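Local structure of single-strand DNA-binding protein (Agrobacterium tumefaciens, 3BTP) at residues I236-Y241 and F274-A279; D448-V453 and G489-T494; V480-R485 and T496-Y501. The protein binds single-stranded DNA regardless of its sequence and mediates nuclear uptake of the transferred T-DNA strand during plant transformation. One frame throughout, in Å; residues are numbered along the deposited sequence.

Contact 1: I236-Y241 and F274-A279; sequences IQTEKY and FSYRFA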
# COMPACT_ATOMS: atom_id res chain seq x y z
N ILE A 236 4.57 -22.57 -6.51
CA ILE A 236 3.91 -23.14 -7.66
C ILE A 236 5.00 -23.23 -8.73
O ILE A 236 5.81 -22.34 -8.84
CB ILE A 236 2.72 -22.29 -8.16
CG1 ILE A 236 1.56 -22.35 -7.18
CG2 ILE A 236 2.25 -22.77 -9.52
CD1 ILE A 236 1.35 -23.76 -6.48
N GLN A 237 5.01 -24.33 -9.47
CA GLN A 237 5.91 -24.56 -10.59
C GLN A 237 5.21 -24.22 -11.89
O GLN A 237 4.12 -24.72 -12.19
CB GLN A 237 6.32 -26.05 -10.59
CG GLN A 237 7.38 -26.47 -11.64
CD GLN A 237 8.69 -25.86 -11.35
OE1 GLN A 237 9.27 -26.16 -10.33
NE2 GLN A 237 9.16 -24.96 -12.22
N THR A 238 5.82 -23.33 -12.65
CA THR A 238 5.40 -23.17 -14.02
C THR A 238 6.21 -24.16 -14.90
O THR A 238 7.37 -24.56 -14.58
CB THR A 238 5.52 -21.66 -14.59
OG1 THR A 238 6.88 -21.28 -14.70
CG2 THR A 238 4.77 -20.62 -13.79
N GLU A 239 5.64 -24.49 -16.05
CA GLU A 239 6.36 -25.34 -17.00
C GLU A 239 7.64 -24.72 -17.55
O GLU A 239 8.65 -25.42 -17.65
CB GLU A 239 5.48 -25.78 -18.16
CG GLU A 239 6.35 -26.34 -19.24
CD GLU A 239 5.60 -27.10 -20.28
OE1 GLU A 239 4.53 -27.67 -19.94
OE2 GLU A 239 6.10 -27.11 -21.43
N LYS A 240 7.56 -23.44 -17.94
CA LYS A 240 8.63 -22.74 -18.67
C LYS A 240 9.27 -21.60 -17.90
O LYS A 240 10.34 -21.17 -18.31
CB LYS A 240 8.08 -22.18 -20.01
CG LYS A 240 7.57 -23.26 -20.98
CD LYS A 240 6.46 -22.80 -21.99
CE LYS A 240 5.12 -22.44 -21.27
NZ LYS A 240 3.95 -23.25 -21.73
N TYR A 241 8.63 -21.09 -16.83
CA TYR A 241 9.01 -19.80 -16.27
C TYR A 241 9.64 -19.76 -14.91
O TYR A 241 9.95 -18.67 -14.39
CB TYR A 241 7.84 -18.82 -16.32
CG TYR A 241 7.24 -18.76 -17.70
CD1 TYR A 241 7.98 -18.23 -18.77
CD2 TYR A 241 5.97 -19.28 -17.95
CE1 TYR A 241 7.43 -18.18 -20.05
CE2 TYR A 241 5.42 -19.22 -19.22
CZ TYR A 241 6.16 -18.66 -20.25
OH TYR A 241 5.63 -18.61 -21.49
N PHE A 274 -1.68 -10.83 -20.32
CA PHE A 274 -1.01 -11.41 -19.19
C PHE A 274 0.35 -11.79 -19.59
O PHE A 274 0.56 -12.20 -20.69
CB PHE A 274 -1.69 -12.67 -18.77
CG PHE A 274 -2.89 -12.45 -17.92
CD1 PHE A 274 -2.77 -11.87 -16.67
CD2 PHE A 274 -4.13 -12.91 -18.34
CE1 PHE A 274 -3.88 -11.72 -15.87
CE2 PHE A 274 -5.22 -12.77 -17.54
CZ PHE A 274 -5.12 -12.17 -16.31
N SER A 275 1.27 -11.71 -18.65
CA SER A 275 2.66 -11.97 -18.91
C SER A 275 3.37 -12.62 -17.68
O SER A 275 3.05 -12.32 -16.52
CB SER A 275 3.31 -10.65 -19.26
OG SER A 275 4.36 -10.88 -20.16
N TYR A 276 4.31 -13.52 -17.99
CA TYR A 276 5.31 -14.05 -17.03
C TYR A 276 6.72 -13.50 -17.35
O TYR A 276 7.09 -13.47 -18.49
CB TYR A 276 5.38 -15.54 -17.15
CG TYR A 276 4.39 -16.34 -16.37
CD1 TYR A 276 4.55 -16.50 -14.98
CD2 TYR A 276 3.32 -17.00 -17.02
CE1 TYR A 276 3.65 -17.28 -14.22
CE2 TYR A 276 2.42 -17.79 -16.27
CZ TYR A 276 2.60 -17.91 -14.88
OH TYR A 276 1.71 -18.66 -14.12
N ARG A 277 7.48 -13.09 -16.34
CA ARG A 277 8.91 -12.89 -16.44
C ARG A 277 9.62 -14.25 -16.41
O ARG A 277 9.06 -15.25 -15.92
CB ARG A 277 9.42 -11.98 -15.28
CG ARG A 277 9.36 -10.43 -15.52
CD ARG A 277 10.26 -9.56 -14.53
NE ARG A 277 11.64 -9.16 -14.99
CZ ARG A 277 11.99 -9.31 -16.24
NH1 ARG A 277 11.07 -9.77 -17.05
NH2 ARG A 277 13.17 -8.96 -16.70
N PHE A 278 10.83 -14.30 -16.96
CA PHE A 278 11.76 -15.43 -16.68
C PHE A 278 13.21 -14.93 -16.66
O PHE A 278 13.52 -13.92 -17.30
CB PHE A 278 11.57 -16.68 -17.60
CG PHE A 278 11.54 -16.37 -19.09
CD1 PHE A 278 12.70 -16.55 -19.88
CD2 PHE A 278 10.36 -15.92 -19.71
CE1 PHE A 278 12.69 -16.24 -21.24
CE2 PHE A 278 10.33 -15.63 -21.08
CZ PHE A 278 11.52 -15.79 -21.85
N ALA A 279 14.06 -15.61 -15.88
CA ALA A 279 15.53 -15.38 -15.88
C ALA A 279 16.03 -15.33 -17.30
O ALA A 279 15.81 -16.29 -18.08
CB ALA A 279 16.28 -16.49 -15.11

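Contact 2: D448-V453 and G489-T494; sequences DRQAAV and GQRTGT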
# COMPACT_ATOMS: atom_id res chain seq x y z
N ASP A 448 7.45 21.57 21.83
CA ASP A 448 7.55 20.59 22.91
C ASP A 448 6.60 19.43 22.87
O ASP A 448 6.90 18.35 23.39
CB ASP A 448 7.56 21.28 24.28
CG ASP A 448 8.96 21.33 24.84
OD1 ASP A 448 9.74 22.25 24.43
OD2 ASP A 448 9.30 20.40 25.62
N ARG A 449 5.47 19.62 22.20
CA ARG A 449 4.49 18.54 22.13
C ARG A 449 4.92 17.36 21.21
O ARG A 449 4.63 16.21 21.51
CB ARG A 449 3.14 19.08 21.72
CG ARG A 449 1.97 18.12 22.13
CD ARG A 449 0.69 18.39 21.29
NE ARG A 449 -0.06 19.58 21.74
CZ ARG A 449 0.03 20.81 21.21
NH1 ARG A 449 0.86 21.08 20.20
NH2 ARG A 449 -0.74 21.79 21.72
N GLN A 450 5.61 17.67 20.13
CA GLN A 450 5.91 16.67 19.13
C GLN A 450 6.76 15.46 19.66
O GLN A 450 7.53 15.58 20.57
CB GLN A 450 6.44 17.36 17.88
CG GLN A 450 7.85 17.68 17.90
CD GLN A 450 8.16 18.82 17.00
OE1 GLN A 450 7.26 19.58 16.65
NE2 GLN A 450 9.43 18.98 16.63
N ALA A 451 6.50 14.26 19.17
CA ALA A 451 7.37 13.13 19.53
C ALA A 451 8.90 13.43 19.35
O ALA A 451 9.32 14.16 18.43
CB ALA A 451 6.98 11.94 18.74
N ALA A 452 9.72 12.85 20.23
CA ALA A 452 11.17 13.07 20.21
C ALA A 452 11.90 12.37 19.04
O ALA A 452 12.91 12.79 18.59
CB ALA A 452 11.78 12.65 21.56
N VAL A 453 11.30 11.30 18.54
CA VAL A 453 11.86 10.51 17.46
C VAL A 453 10.67 10.18 16.59
O VAL A 453 9.58 9.92 17.10
CB VAL A 453 12.44 9.21 17.96
CG1 VAL A 453 12.96 8.33 16.78
CG2 VAL A 453 13.49 9.44 19.04
N GLY A 489 18.89 24.08 24.65
CA GLY A 489 18.15 22.88 25.06
C GLY A 489 16.68 22.94 24.61
O GLY A 489 15.86 22.08 24.98
N GLN A 490 16.30 23.92 23.79
CA GLN A 490 14.89 23.93 23.43
C GLN A 490 14.57 23.40 22.06
O GLN A 490 15.35 23.63 21.12
CB GLN A 490 14.23 25.28 23.61
CG GLN A 490 14.87 26.40 22.82
CD GLN A 490 14.90 27.65 23.65
OE1 GLN A 490 14.94 27.56 24.90
NE2 GLN A 490 14.87 28.83 22.98
N ARG A 491 13.40 22.75 21.96
CA ARG A 491 12.90 22.19 20.71
C ARG A 491 12.71 23.29 19.70
O ARG A 491 12.21 24.34 20.04
CB ARG A 491 11.66 21.33 20.96
CG ARG A 491 12.02 20.18 21.84
CD ARG A 491 12.23 18.79 21.18
NE ARG A 491 10.90 18.36 21.01
CZ ARG A 491 10.31 17.29 21.47
NH1 ARG A 491 10.92 16.30 22.08
NH2 ARG A 491 9.02 17.26 21.22
N THR A 492 13.27 23.08 18.49
CA THR A 492 13.15 24.01 17.38
C THR A 492 11.89 23.65 16.53
O THR A 492 11.40 24.42 15.71
CB THR A 492 14.49 24.04 16.50
OG1 THR A 492 14.70 22.81 15.81
CG2 THR A 492 15.78 24.29 17.36
N GLY A 493 11.37 22.44 16.70
CA GLY A 493 10.30 22.04 15.81
C GLY A 493 10.82 21.21 14.64
O GLY A 493 10.02 20.52 14.00
N THR A 494 12.13 21.26 14.34
CA THR A 494 12.58 20.46 13.22
C THR A 494 12.88 19.02 13.64
O THR A 494 13.01 18.73 14.83
CB THR A 494 13.75 21.14 12.44
OG1 THR A 494 14.92 21.17 13.24
CG2 THR A 494 13.38 22.60 12.01

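Contact 3: V480-R485 and T496-Y501; sequences VLIADR and TNVVEY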
# COMPACT_ATOMS: atom_id res chain seq x y z
N VAL A 480 15.47 7.02 10.81
CA VAL A 480 15.27 7.60 12.12
C VAL A 480 15.56 9.10 12.15
O VAL A 480 16.58 9.53 11.71
CB VAL A 480 16.12 6.84 13.14
CG1 VAL A 480 15.98 7.44 14.55
CG2 VAL A 480 15.71 5.35 13.15
N LEU A 481 14.60 9.88 12.63
CA LEU A 481 14.65 11.34 12.68
C LEU A 481 14.41 11.76 14.13
O LEU A 481 13.56 11.23 14.83
CB LEU A 481 13.52 11.97 11.81
CG LEU A 481 13.58 11.74 10.28
CD1 LEU A 481 12.23 11.38 9.74
CD2 LEU A 481 14.04 12.99 9.62
N ILE A 482 15.16 12.79 14.52
CA ILE A 482 15.31 13.24 15.88
C ILE A 482 14.73 14.63 15.98
O ILE A 482 15.01 15.49 15.11
CB ILE A 482 16.80 13.21 16.31
CG1 ILE A 482 17.48 11.87 15.88
CG2 ILE A 482 16.93 13.45 17.87
CD1 ILE A 482 16.95 10.64 16.69
N ALA A 483 13.90 14.86 16.99
CA ALA A 483 13.40 16.22 17.26
C ALA A 483 14.53 17.06 17.78
O ALA A 483 14.99 16.84 18.89
CB ALA A 483 12.22 16.23 18.29
N ASP A 484 14.94 18.04 16.98
CA ASP A 484 16.05 18.89 17.30
C ASP A 484 15.78 19.86 18.45
O ASP A 484 14.64 20.19 18.77
CB ASP A 484 16.52 19.67 16.04
CG ASP A 484 16.83 18.75 14.87
OD1 ASP A 484 17.43 17.66 15.07
OD2 ASP A 484 16.44 19.08 13.75
N ARG A 485 16.89 20.34 19.02
CA ARG A 485 16.90 21.25 20.12
C ARG A 485 17.97 22.27 19.79
O ARG A 485 18.98 21.93 19.20
CB ARG A 485 17.19 20.50 21.44
CG ARG A 485 16.00 19.97 22.03
CD ARG A 485 16.26 19.37 23.29
NE ARG A 485 15.19 18.48 23.72
CZ ARG A 485 14.12 18.80 24.46
NH1 ARG A 485 13.87 20.02 24.89
NH2 ARG A 485 13.25 17.86 24.76
N THR A 496 15.65 15.97 12.31
CA THR A 496 16.84 15.81 11.51
C THR A 496 17.23 14.34 11.61
O THR A 496 17.08 13.76 12.67
CB THR A 496 17.98 16.78 11.95
OG1 THR A 496 17.58 18.10 11.67
CG2 THR A 496 19.27 16.58 11.11
N ASN A 497 17.68 13.76 10.50
CA ASN A 497 18.10 12.31 10.37
C ASN A 497 19.22 12.00 11.40
O ASN A 497 20.09 12.84 11.60
CB ASN A 497 18.66 12.25 8.94
CG ASN A 497 19.10 10.89 8.43
OD1 ASN A 497 19.20 9.85 9.12
ND2 ASN A 497 19.44 10.91 7.13
N VAL A 498 19.20 10.81 12.04
CA VAL A 498 20.32 10.42 12.92
C VAL A 498 21.71 10.48 12.25
O VAL A 498 22.67 10.84 12.92
CB VAL A 498 20.13 9.05 13.71
CG1 VAL A 498 19.43 9.25 15.03
CG2 VAL A 498 19.47 8.01 12.93
N VAL A 499 21.80 10.20 10.95
CA VAL A 499 23.07 10.19 10.19
C VAL A 499 23.76 11.54 10.19
O VAL A 499 25.02 11.63 10.21
CB VAL A 499 22.88 9.71 8.69
CG1 VAL A 499 24.17 9.85 7.90
CG2 VAL A 499 22.44 8.21 8.65
N GLU A 500 22.95 12.59 10.17
CA GLU A 500 23.50 13.90 10.36
C GLU A 500 24.03 14.10 11.78
O GLU A 500 24.97 14.84 11.97
CB GLU A 500 22.49 15.00 10.00
CG GLU A 500 22.36 15.20 8.53
CD GLU A 500 23.65 15.79 7.96
OE1 GLU A 500 23.89 17.01 8.22
OE2 GLU A 500 24.43 15.02 7.31
N TYR A 501 23.41 13.46 12.79
CA TYR A 501 23.90 13.62 14.17
C TYR A 501 25.33 13.02 14.30
O TYR A 501 26.21 13.62 14.92
CB TYR A 501 22.95 13.01 15.21
CG TYR A 501 21.87 13.95 15.68
CD1 TYR A 501 20.78 14.26 14.87
CD2 TYR A 501 21.96 14.57 16.92
CE1 TYR A 501 19.79 15.11 15.29
CE2 TYR A 501 20.96 15.49 17.39
CZ TYR A 501 19.88 15.74 16.56
OH TYR A 501 18.89 16.56 17.00
O HOH W 1 19.25 18.52 18.58

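Contact 1: I236-Y241 and F274-A279
Tyr-241 and Tyr-276 lie with their ring planes nearly parallel, 13° apart, yet slid so far along each other that the rings barely overlap. What covers the Tyr-241 face is instead the CB of Tyr-276, a CH-pi contact over the face, 3.9 Å from the ring centroid; in return CD2 of Tyr-241 lies over a face of the Tyr-276 ring, 3.6 Å from CD2 of Tyr-276. The opposite face of Tyr-241 is covered by the CB of Lys-240, its own neighbour in the chain, which holds the phenol between two methylenes. Phe-278 meets the same ring at its edge: CD2 of Phe-278 approaches CD1 of Tyr-241 to 3.4 Å, with the two planes oblique at 38°. In Phe-278 CG sits between the backbone N and the carbonyl carbon (chi1 51°), a torsion that brings the ring back beside Tyr-241. Beyond Tyr-241, the outer part of the Tyr-276 ring meets Thr-238, whose methyl CG2 is 3.5 Å from CE1 of Tyr-276. The Thr-238 hydroxyl serves its own turn, bonding to Gly-242 and taking a weak hydrogen bond from the backbone N of Tyr-241.

No hydrogen bond joins the two segments directly. Arg-244 does so from the neighbouring strand 243-245, bonding to the carbonyl of Tyr-241 and, weakly, to that of Arg-277, while Arg-277 forms a salt bridge with Asp-281. The turn between strands 235-237 and 243-245 is thus packed against the chain leaving strand 272-275, at the margins of two separate antiparallel sheets. With an aromatic cluster and one methyl at the interface, the join between these loops probably rests on dispersion and shape, and its polar support comes from residues beside it.

Contact 2: D448-V453 and G489-T494
Arg-491 reaches across to the backbone of 448-453, and its side chain makes up most of the contact. Its NH2 points at the carbonyl O of Gln-450, which lies at the edge of the guanidinium; the modelled separation of 2.3 Å is too short to be taken literally, so the exact length of this bond is doubtful. The chain bends at chi2 and chi3 (-102° and -80°), turning the guanidinium in toward the loop. From there NE bonds to the carbonyl of Phe-447 and NH1 forms a salt bridge with Asp-511 of helix 510-515. A second, weak bond runs the other way: NE2 of Gln-450 donates to the carbonyl O of Gly-493 over 3.1 Å. The Gln-450 side chain, extended beyond CG, slides past that of Arg-491 in the opposite direction, their amide and guanidinium planes 21° apart.

In the packing, CG of Gln-450 lies 3.5 Å from Arg-491 NH2, and CB of Ala-452 is 3.8 Å from Arg-491 NH1. OD1 of Asp-448 lies 4.0 Å from CG of Arg-491; the opposite charges are near but not in contact.

The contact ties the loop leading into barrel strand 453-456 to the corner at Gly-493, where strand 491-492 gives way to strand 494-497. Set among loop carbonyls, the guanidinium probably has its charge offset in part by Asp-511, which also pairs with Arg-485, and by nearby Asp-448.

Contact 3: V480-R485 and T496-Y501
Ile-482 and Val-498 form the apolar centre, their side chains crossing at about a right angle with CD1 of Ile-482 only 3.3 Å from CG1 of Val-498, a close fit for two methyl groups. The other Val-498 methyl, CG2, packs on CB of Val-480 at 3.6 Å. Ile-482 also supports Tyr-501, whose CE1 comes obliquely to 3.7 Å from CB of Ile-482. In Ile-482, CG1 lies beside the backbone N (chi1 -46°), so that this branch faces Val-498 while CG2 lies beside the phenol.

Around this centre runs the backbone pairing of two antiparallel barrel strands. Ile-482 and Thr-496 are a hydrogen-bonded pair, with N-H to O bonds in both directions, and Leu-481 and Asn-497 the adjacent non-hydrogen-bonded one. Beyond them the N-H of Val-498 bonds to Val-480 O at 2.9 Å, so a strand-like bond extends past Asn-497 to where the helix begins. Asn-497 is its N-cap: OD1 accepts from Val-499 N at 3.2 Å, the donor standing above the carbonyl plane.

At the polar edge the carboxylate of Asp-484 receives two hydroxyls. Tyr-501 OH donates to OD1 at 2.7 Å, on the anti lone pair, and Thr-496 OG1 donates to OD2 at 2.6 Å, on the syn side and 21° out of the carboxylate plane. OD2 is also bonded to Thr-494 OG1, and Arg-405 bonds to Thr-496 OG1. A water accepts from Arg-485 N and donates to Tyr-501 OH. The buried carboxylate is therefore gripped at both oxygens, an environment likely to favour its ionised form. Its bond to Tyr-501 OH, with the water's, probably limits the phenol's freedom and joins the helix to strand 480-485, neighbour of the strand it follows.

Overall arrangement
Contact 1 lies far from the other two: its centre is about 52 Å from that of contact 2, on the opposite side of the chain's centre, and about 45 Å from that of contact 3. Contacts 2 and 3 touch, with centres about 11 Å apart; contact 3 lies in the closed antiparallel barrel and contact 2 mostly at loops beside it. Strand 480-485 of contact 3 pairs with the chain of both contact 2 segments, through Ala-452 and through Thr-492 and Thr-494. Contact 3 is buried and combines strand pairing with apolar packing and a carboxylate; the partly buried contact 2 relies on an arginine at the loops. Contact 1, also partly buried, is mainly aromatic and joins different sheets.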